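Putative mandelate racemase (Salmonella typhimurium, PDB 2O56) binds magnesium and probably acts as a hydro-lyase (dehydratase) of the enolase superfamily, although its substrate is not established. Local coordinates at residues Gly93-Ala98 and Ile275-Gly280; Thr361-Tyr366 and Gly382-Glu387. All coordinates share one frame; numbering follows the deposited sequence.

Interaction 1. Residues Gly93-Ala98 and Ile275-Gly280; sequences GIFSAA and IYWRWG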
ATOM      1  N   GLY A  93     -14.211  -3.305 -26.989  1.00 20.44           N
ATOM      2  CA  GLY A  93     -14.285  -4.606 -27.656  1.00 20.65           C
ATOM      3  C   GLY A  93     -14.624  -4.570 -29.144  1.00 25.01           C
ATOM      4  O   GLY A  93     -14.026  -5.281 -29.931  1.00 25.85           O
ATOM      5  N   ILE A  94     -15.570  -3.730 -29.527  1.00 28.20           N
ATOM      6  CA  ILE A  94     -15.867  -3.512 -30.950  1.00 29.57           C
ATOM      7  C   ILE A  94     -14.687  -2.863 -31.667  1.00 23.43           C
ATOM      8  O   ILE A  94     -14.278  -3.309 -32.758  1.00 24.90           O
ATOM      9  CB  ILE A  94     -17.079  -2.588 -31.154  1.00 27.54           C
ATOM     10  CG1 ILE A  94     -18.270  -3.042 -30.307  1.00 24.35           C
ATOM     11  CG2 ILE A  94     -17.399  -2.423 -32.685  1.00 25.65           C
ATOM     12  CD1 ILE A  94     -18.720  -4.502 -30.493  1.00 32.79           C
ATOM     13  N   PHE A  95     -14.141  -1.812 -31.063  1.00 26.83           N
ATOM     14  CA  PHE A  95     -12.997  -1.137 -31.649  1.00 23.45           C
ATOM     15  C   PHE A  95     -11.826  -2.111 -31.865  1.00 28.58           C
ATOM     16  O   PHE A  95     -11.291  -2.228 -32.969  1.00 26.52           O
ATOM     17  CB  PHE A  95     -12.543   0.028 -30.780  1.00 24.40           C
ATOM     18  CG  PHE A  95     -11.702   1.003 -31.530  1.00 24.63           C
ATOM     19  CD1 PHE A  95     -12.271   2.133 -32.078  1.00 30.20           C
ATOM     20  CD2 PHE A  95     -10.355   0.759 -31.762  1.00 35.10           C
ATOM     21  CE1 PHE A  95     -11.512   3.007 -32.803  1.00 28.25           C
ATOM     22  CE2 PHE A  95      -9.590   1.657 -32.513  1.00 20.84           C
ATOM     23  CZ  PHE A  95     -10.179   2.771 -33.012  1.00 24.61           C
ATOM     24  N   SER A  96     -11.484  -2.831 -30.800  1.00 30.22           N
ATOM     25  CA  SER A  96     -10.392  -3.793 -30.784  1.00 26.20           C
ATOM     26  C   SER A  96     -10.574  -4.917 -31.797  1.00 26.50           C
ATOM     27  O   SER A  96      -9.625  -5.266 -32.488  1.00 26.56           O
ATOM     28  CB  SER A  96     -10.264  -4.412 -29.410  1.00 26.24           C
ATOM     29  OG  SER A  96      -9.188  -5.322 -29.377  1.00 23.42           O
ATOM     30  N   ALA A  97     -11.777  -5.485 -31.866  1.00 25.12           N
ATOM     31  CA  ALA A  97     -12.053  -6.604 -32.784  1.00 23.63           C
ATOM     32  C   ALA A  97     -11.903  -6.217 -34.254  1.00 23.96           C
ATOM     33  O   ALA A  97     -11.419  -7.004 -35.079  1.00 24.01           O
ATOM     34  CB  ALA A  97     -13.434  -7.215 -32.510  1.00 18.51           C
ATOM     35  N   ALA A  98     -12.281  -4.994 -34.585  1.00 27.55           N
ATOM     36  CA  ALA A  98     -12.021  -4.483 -35.935  1.00 26.42           C
ATOM     37  C   ALA A  98     -10.550  -4.240 -36.243  1.00 28.77           C
ATOM     38  O   ALA A  98     -10.104  -4.571 -37.334  1.00 24.66           O
ATOM     39  CB  ALA A  98     -12.847  -3.245 -36.221  1.00 23.81           C
ATOM     40  N   ILE A 275     -10.969  -8.999 -22.287  1.00 20.31           N
ATOM     41  CA  ILE A 275      -9.919  -8.092 -21.839  1.00 23.59           C
ATOM     42  C   ILE A 275      -9.002  -7.806 -23.041  1.00 20.76           C
ATOM     43  O   ILE A 275      -8.537  -8.728 -23.715  1.00 24.89           O
ATOM     44  CB  ILE A 275      -9.081  -8.785 -20.746  1.00 18.55           C
ATOM     45  CG1 ILE A 275      -9.950  -9.228 -19.565  1.00 22.27           C
ATOM     46  CG2 ILE A 275      -8.013  -7.876 -20.238  1.00 20.21           C
ATOM     47  CD1 ILE A 275      -9.157 -10.074 -18.475  1.00 24.32           C
ATOM     48  N   TYR A 276      -8.770  -6.533 -23.325  1.00 19.40           N
ATOM     49  CA  TYR A 276      -8.195  -6.132 -24.611  1.00 21.44           C
ATOM     50  C   TYR A 276      -6.891  -5.377 -24.454  1.00 23.03           C
ATOM     51  O   TYR A 276      -6.791  -4.467 -23.629  1.00 20.91           O
ATOM     52  CB  TYR A 276      -9.199  -5.286 -25.413  1.00 18.35           C
ATOM     53  CG  TYR A 276     -10.612  -5.774 -25.314  1.00 21.42           C
ATOM     54  CD1 TYR A 276     -10.955  -7.065 -25.740  1.00 21.05           C
ATOM     55  CD2 TYR A 276     -11.603  -4.972 -24.770  1.00 20.16           C
ATOM     56  CE1 TYR A 276     -12.245  -7.549 -25.637  1.00 21.57           C
ATOM     57  CE2 TYR A 276     -12.913  -5.453 -24.657  1.00 15.47           C
ATOM     58  CZ  TYR A 276     -13.212  -6.750 -25.099  1.00 22.06           C
ATOM     59  OH  TYR A 276     -14.499  -7.217 -25.027  1.00 24.91           O
ATOM     60  N   TRP A 277      -5.910  -5.760 -25.276  1.00 24.18           N
ATOM     61  CA  TRP A 277      -4.605  -5.085 -25.404  1.00 20.30           C
ATOM     62  C   TRP A 277      -3.721  -5.282 -24.172  1.00 23.27           C
ATOM     63  O   TRP A 277      -4.170  -5.791 -23.145  1.00 25.16           O
ATOM     64  CB  TRP A 277      -4.717  -3.602 -25.796  1.00 21.20           C
ATOM     65  CG  TRP A 277      -5.660  -3.283 -26.932  1.00 20.77           C
ATOM     66  CD1 TRP A 277      -6.132  -4.134 -27.885  1.00 15.63           C
ATOM     67  CD2 TRP A 277      -6.214  -1.996 -27.232  1.00 21.39           C
ATOM     68  NE1 TRP A 277      -6.965  -3.459 -28.747  1.00 21.32           N
ATOM     69  CE2 TRP A 277      -7.023  -2.145 -28.375  1.00 23.02           C
ATOM     70  CE3 TRP A 277      -6.109  -0.730 -26.634  1.00 16.64           C
ATOM     71  CZ2 TRP A 277      -7.741  -1.082 -28.930  1.00 23.86           C
ATOM     72  CZ3 TRP A 277      -6.815   0.331 -27.202  1.00 23.77           C
ATOM     73  CH2 TRP A 277      -7.612   0.148 -28.343  1.00 26.67           C
ATOM     74  N   ARG A 278      -2.447  -4.933 -24.295  1.00 20.50           N
ATOM     75  CA  ARG A 278      -1.551  -4.930 -23.138  1.00 22.57           C
ATOM     76  C   ARG A 278      -2.174  -4.131 -21.970  1.00 23.73           C
ATOM     77  O   ARG A 278      -2.101  -4.544 -20.822  1.00 21.95           O
ATOM     78  CB  ARG A 278      -0.230  -4.249 -23.525  1.00 20.27           C
ATOM     79  CG  ARG A 278       0.760  -5.092 -24.334  1.00 17.82           C
ATOM     80  CD  ARG A 278       1.779  -4.157 -25.000  1.00 16.26           C
ATOM     81  NE  ARG A 278       1.190  -3.436 -26.139  1.00 26.69           N
ATOM     82  CZ  ARG A 278       1.818  -2.489 -26.841  1.00 25.14           C
ATOM     83  NH1 ARG A 278       3.052  -2.139 -26.523  1.00 19.19           N
ATOM     84  NH2 ARG A 278       1.216  -1.890 -27.866  1.00 21.85           N
ATOM     85  N   TRP A 279      -2.748  -2.964 -22.279  1.00 21.65           N
ATOM     86  CA  TRP A 279      -3.360  -2.108 -21.269  1.00 20.01           C
ATOM     87  C   TRP A 279      -4.479  -2.824 -20.470  1.00 25.32           C
ATOM     88  O   TRP A 279      -4.606  -2.648 -19.251  1.00 24.63           O
ATOM     89  CB  TRP A 279      -3.882  -0.830 -21.917  1.00 20.86           C
ATOM     90  CG  TRP A 279      -2.798   0.056 -22.464  1.00 19.09           C
ATOM     91  CD1 TRP A 279      -2.208   1.131 -21.829  1.00 22.40           C
ATOM     92  CD2 TRP A 279      -2.194  -0.015 -23.768  1.00 27.20           C
ATOM     93  NE1 TRP A 279      -1.280   1.731 -22.668  1.00 19.63           N
ATOM     94  CE2 TRP A 279      -1.243   1.047 -23.854  1.00 22.84           C
ATOM     95  CE3 TRP A 279      -2.367  -0.861 -24.878  1.00 19.81           C
ATOM     96  CZ2 TRP A 279      -0.453   1.265 -24.998  1.00 19.90           C
ATOM     97  CZ3 TRP A 279      -1.575  -0.650 -26.004  1.00 25.05           C
ATOM     98  CH2 TRP A 279      -0.639   0.419 -26.059  1.00 21.95           C
ATOM     99  N   GLY A 280      -5.261  -3.652 -21.150  1.00 23.15           N
ATOM    100  CA  GLY A 280      -6.384  -4.322 -20.496  1.00 23.03           C
ATOM    101  C   GLY A 280      -5.908  -5.424 -19.574  1.00 24.99           C
ATOM    102  O   GLY A 280      -6.518  -5.693 -18.529  1.00 25.36           O
TER
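Y276 and W277 reach from the barrel domain to G93 and S96, at the start of helix 93-114. This is a domain interface of the enolase fold, in which an N-terminal capping domain packs against a TIM-like barrel; Y276 and W277 follow strand 269-271, where helix 277-286 gets under way.

The tyrosine can be followed outward. Its CB lies 4.0 Å from S96 OG, a loose touch. CG stands anti to its own carbonyl carbon (chi1 -40°), which sends the ring across the N-terminal end of the facing helix, past G93. CD2 passes the backbone N of G93, and CE2 then comes within 3.4 Å of G93 CA. CZ is at nearly the same range, and OH finishes 3.7 Å from that CA. The glycine thus lies over one face of the phenol in a CH-pi contact, its CA 3.8 Å from the ring centroid and 29° off the normal. Glycine suits the place because a side chain there would run into the tyrosine hydroxyl.

W277 meets the helix three residues further on, at S96. Its indole NE1 approaches S96 OG, but the N-H points well off the oxygen (125°), and the bond is weak. The serine's stronger partner is the carbonyl O of T299, to which OG gives its proton, so one small hydroxyl joins two parts of the barrel, at W277 and T299, to the capping helix. W78, from helix 74-83, stacks edge-to-face with the same indole, and L253 of a second subunit packs on it. Y276 meets G90 of that subunit; all five touching residues are buried. Farther round the same indole, on its benzo ring, F95 CD2 comes near the ring plane at the edge, 4.3 Å from W277 CZ2.

Interaction 2. Residues Thr361-Tyr366 and Gly382-Glu387; sequences TCKYNY and GQELTE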
ATOM      1  N   THR A 361     -16.428 -22.904 -45.299  1.00 40.85           N
ATOM      2  CA  THR A 361     -16.231 -21.475 -45.563  1.00 31.35           C
ATOM      3  C   THR A 361     -14.828 -21.187 -46.060  1.00 31.68           C
ATOM      4  O   THR A 361     -14.617 -20.182 -46.738  1.00 36.23           O
ATOM      5  CB  THR A 361     -16.547 -20.554 -44.335  1.00 40.30           C
ATOM      6  OG1 THR A 361     -15.672 -20.857 -43.243  1.00 35.48           O
ATOM      7  CG2 THR A 361     -17.986 -20.708 -43.884  1.00 36.61           C
ATOM      8  N   CYS A 362     -13.880 -22.077 -45.748  1.00 32.56           N
ATOM      9  CA  CYS A 362     -12.456 -21.793 -46.000  1.00 31.27           C
ATOM     10  C   CYS A 362     -11.741 -22.795 -46.899  1.00 32.46           C
ATOM     11  O   CYS A 362     -12.206 -23.910 -47.063  1.00 36.96           O
ATOM     12  CB  CYS A 362     -11.690 -21.571 -44.689  1.00 34.12           C
ATOM     13  SG  CYS A 362     -12.142 -19.998 -43.884  1.00 33.81           S
ATOM     14  N   LYS A 363     -10.614 -22.386 -47.476  1.00 30.94           N
ATOM     15  CA  LYS A 363      -9.908 -23.195 -48.475  1.00 42.74           C
ATOM     16  C   LYS A 363      -9.306 -24.492 -47.942  1.00 44.00           C
ATOM     17  O   LYS A 363      -9.294 -25.500 -48.653  1.00 40.41           O
ATOM     18  CB  LYS A 363      -8.826 -22.365 -49.180  1.00 43.92           C
ATOM     19  CG  LYS A 363      -8.536 -22.799 -50.605  1.00 53.15           C
ATOM     20  CD  LYS A 363      -7.332 -22.079 -51.184  1.00 58.03           C
ATOM     21  CE  LYS A 363      -7.747 -21.004 -52.189  1.00 75.76           C
ATOM     22  NZ  LYS A 363      -8.428 -19.847 -51.540  1.00 79.07           N
ATOM     23  N   TYR A 364      -8.804 -24.468 -46.704  1.00 40.36           N
ATOM     24  CA  TYR A 364      -8.013 -25.575 -46.168  1.00 37.01           C
ATOM     25  C   TYR A 364      -8.646 -26.126 -44.902  1.00 42.71           C
ATOM     26  O   TYR A 364      -9.227 -25.379 -44.110  1.00 45.85           O
ATOM     27  CB  TYR A 364      -6.573 -25.126 -45.888  1.00 40.33           C
ATOM     28  CG  TYR A 364      -5.894 -24.491 -47.081  1.00 42.38           C
ATOM     29  CD1 TYR A 364      -5.412 -25.269 -48.137  1.00 44.91           C
ATOM     30  CD2 TYR A 364      -5.741 -23.112 -47.158  1.00 34.47           C
ATOM     31  CE1 TYR A 364      -4.793 -24.682 -49.236  1.00 39.85           C
ATOM     32  CE2 TYR A 364      -5.130 -22.514 -48.251  1.00 37.68           C
ATOM     33  CZ  TYR A 364      -4.658 -23.306 -49.285  1.00 46.55           C
ATOM     34  OH  TYR A 364      -4.047 -22.711 -50.364  1.00 48.87           O
ATOM     35  N   ASN A 365      -8.562 -27.432 -44.708  1.00 37.23           N
ATOM     36  CA  ASN A 365      -9.194 -28.047 -43.545  1.00 44.58           C
ATOM     37  C   ASN A 365      -8.143 -28.570 -42.586  1.00 46.38           C
ATOM     38  O   ASN A 365      -7.501 -29.584 -42.845  1.00 53.30           O
ATOM     39  CB  ASN A 365     -10.177 -29.159 -43.948  1.00 44.51           C
ATOM     40  CG  ASN A 365     -11.250 -29.417 -42.879  1.00 52.24           C
ATOM     41  OD1 ASN A 365     -11.324 -28.720 -41.864  1.00 52.61           O
ATOM     42  ND2 ASN A 365     -12.075 -30.432 -43.105  1.00 57.03           N
ATOM     43  N   TYR A 366      -7.949 -27.842 -41.493  1.00 40.27           N
ATOM     44  CA  TYR A 366      -7.068 -28.293 -40.429  1.00 36.73           C
ATOM     45  C   TYR A 366      -7.912 -28.882 -39.315  1.00 39.81           C
ATOM     46  O   TYR A 366      -8.750 -28.200 -38.715  1.00 40.58           O
ATOM     47  CB  TYR A 366      -6.202 -27.142 -39.918  1.00 35.39           C
ATOM     48  CG  TYR A 366      -5.435 -26.447 -41.017  1.00 28.80           C
ATOM     49  CD1 TYR A 366      -4.343 -27.064 -41.630  1.00 35.20           C
ATOM     50  CD2 TYR A 366      -5.796 -25.176 -41.447  1.00 32.14           C
ATOM     51  CE1 TYR A 366      -3.652 -26.435 -42.646  1.00 30.75           C
ATOM     52  CE2 TYR A 366      -5.109 -24.539 -42.462  1.00 27.98           C
ATOM     53  CZ  TYR A 366      -4.039 -25.171 -43.054  1.00 32.89           C
ATOM     54  OH  TYR A 366      -3.343 -24.538 -44.058  1.00 30.82           O
ATOM     55  N   GLY A 382      -2.071 -19.278 -43.561  1.00 34.92           N
ATOM     56  CA  GLY A 382      -2.331 -20.602 -44.143  1.00 29.42           C
ATOM     57  C   GLY A 382      -3.809 -20.929 -44.256  1.00 34.61           C
ATOM     58  O   GLY A 382      -4.199 -22.108 -44.271  1.00 33.81           O
ATOM     59  N   GLN A 383      -4.627 -19.881 -44.330  1.00 29.25           N
ATOM     60  CA  GLN A 383      -6.076 -20.011 -44.363  1.00 22.83           C
ATOM     61  C   GLN A 383      -6.707 -18.848 -45.111  1.00 33.26           C
ATOM     62  O   GLN A 383      -6.220 -17.716 -45.056  1.00 30.55           O
ATOM     63  CB  GLN A 383      -6.647 -20.161 -42.949  1.00 29.86           C
ATOM     64  CG  GLN A 383      -8.111 -20.650 -42.904  1.00 27.27           C
ATOM     65  CD  GLN A 383      -8.338 -21.998 -43.596  1.00 34.89           C
ATOM     66  OE1 GLN A 383      -8.354 -22.081 -44.829  1.00 38.24           O
ATOM     67  NE2 GLN A 383      -8.562 -23.055 -42.797  1.00 23.12           N
ATOM     68  N   GLU A 384      -7.773 -19.144 -45.852  1.00 31.46           N
ATOM     69  CA  GLU A 384      -8.388 -18.187 -46.766  1.00 31.05           C
ATOM     70  C   GLU A 384      -9.831 -18.618 -46.946  1.00 31.60           C
ATOM     71  O   GLU A 384     -10.119 -19.809 -46.957  1.00 34.49           O
ATOM     72  CB  GLU A 384      -7.717 -18.258 -48.148  1.00 35.52           C
ATOM     73  CG  GLU A 384      -6.345 -17.617 -48.257  1.00 50.63           C
ATOM     74  CD  GLU A 384      -5.881 -17.476 -49.694  1.00 50.84           C
ATOM     75  OE1 GLU A 384      -6.586 -17.985 -50.596  1.00 56.85           O
ATOM     76  OE2 GLU A 384      -4.813 -16.862 -49.916  1.00 54.25           O
ATOM     77  N   LEU A 385     -10.736 -17.663 -47.121  1.00 30.01           N
ATOM     78  CA  LEU A 385     -12.107 -17.993 -47.528  1.00 35.93           C
ATOM     79  C   LEU A 385     -12.080 -18.582 -48.943  1.00 34.56           C
ATOM     80  O   LEU A 385     -11.211 -18.234 -49.750  1.00 33.83           O
ATOM     81  CB  LEU A 385     -12.968 -16.732 -47.518  1.00 37.87           C
ATOM     82  CG  LEU A 385     -13.345 -16.070 -46.192  1.00 31.08           C
ATOM     83  CD1 LEU A 385     -14.217 -14.886 -46.518  1.00 28.66           C
ATOM     84  CD2 LEU A 385     -14.085 -17.056 -45.283  1.00 22.47           C
ATOM     85  N   THR A 386     -13.029 -19.457 -49.248  1.00 36.74           N
ATOM     86  CA  THR A 386     -13.134 -19.996 -50.622  1.00 39.22           C
ATOM     87  C   THR A 386     -13.750 -18.958 -51.535  1.00 40.16           C
ATOM     88  O   THR A 386     -14.494 -18.090 -51.062  1.00 33.95           O
ATOM     89  CB  THR A 386     -14.045 -21.228 -50.693  1.00 33.16           C
ATOM     90  OG1 THR A 386     -15.378 -20.843 -50.349  1.00 34.22           O
ATOM     91  CG2 THR A 386     -13.568 -22.318 -49.771  1.00 28.79           C
ATOM     92  N   GLU A 387     -13.480 -19.072 -52.838  1.00 39.83           N
ATOM     93  CA  GLU A 387     -14.108 -18.204 -53.845  1.00 41.17           C
ATOM     94  C   GLU A 387     -15.638 -18.232 -53.792  1.00 34.66           C
ATOM     95  O   GLU A 387     -16.293 -17.198 -53.945  1.00 42.66           O
ATOM     96  CB  GLU A 387     -13.633 -18.569 -55.259  1.00 44.50           C
ATOM     97  CG  GLU A 387     -12.212 -18.105 -55.592  1.00 55.05           C
ATOM     98  CD  GLU A 387     -12.043 -16.593 -55.524  1.00 81.34           C
ATOM     99  OE1 GLU A 387     -12.978 -15.853 -55.915  1.00 92.55           O
ATOM    100  OE2 GLU A 387     -10.964 -16.145 -55.085  1.00 82.35           O
TER
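C362 and L385 face each other as a single antiparallel beta bridge, a non-hydrogen-bonded pair with CA atoms 4.1 Å apart, joining two loops in the C-terminal part of the enolase fold. Backbone bonds flank it: K363 N gives a short, nearly linear bond to E384 O (2.7 Å), and T386 N gives one to T361 O.

The next pairing is made by a side-chain amide. Q383 extends CG anti to its backbone N, then bends at chi2 (58°), bringing its amide beside Y364 much as a strand's peptide would lie. NE2 donates to Y364 O at 2.8 Å, almost straight at 170°, while OE1 takes Y364 N on an in-plane lone pair. E384 N also donates to OE1, so both ends of the amide are held and its rotation is fixed. Glutamine suits this because it offers donor and acceptor together.

One charged pair lies on the more exposed side, at K363. K363 and E384 run side by side, the lysine bending at its end to put NZ 2.8 Å from E384 OE1; OE2 of the same carboxylate has K112 as a second partner.

Apolar contact is on the buried side, where C362 SG meets L385 CD2 at 3.8 Å and L385 also packs on F41 of strand 39-44.

T386, at the N-cap of helix 387-392, has its OG1 hydrogen-bonded to T389 OG1, while its CG2 rests 3.4 Å from C362 O. Y366 supplies a hydroxyl bond: OH donates in the carbonyl plane to a lone pair of G382 O, 2.6 Å away.

Overall arrangement
The two contacts do not touch: their centres are 26 Å apart and their nearest atoms about 14 Å. Helix 93-114 connects them, since its first turn makes one side of interaction 1 and K112, close to its far end, pairs with E384 of interaction 2. Interaction 1 itself joins the two domains; interaction 2 ties two loops of the C-terminal part together and touches the capping domain through K112 and F41. Interaction 1 is near the active site: the Y276 side chain is about 7 Å from that of the magnesium ligand E273 and about 12 Å from the bound magnesium ion. Interaction 2 lies away from the metal site, a largely hydrogen-bonded structural junction.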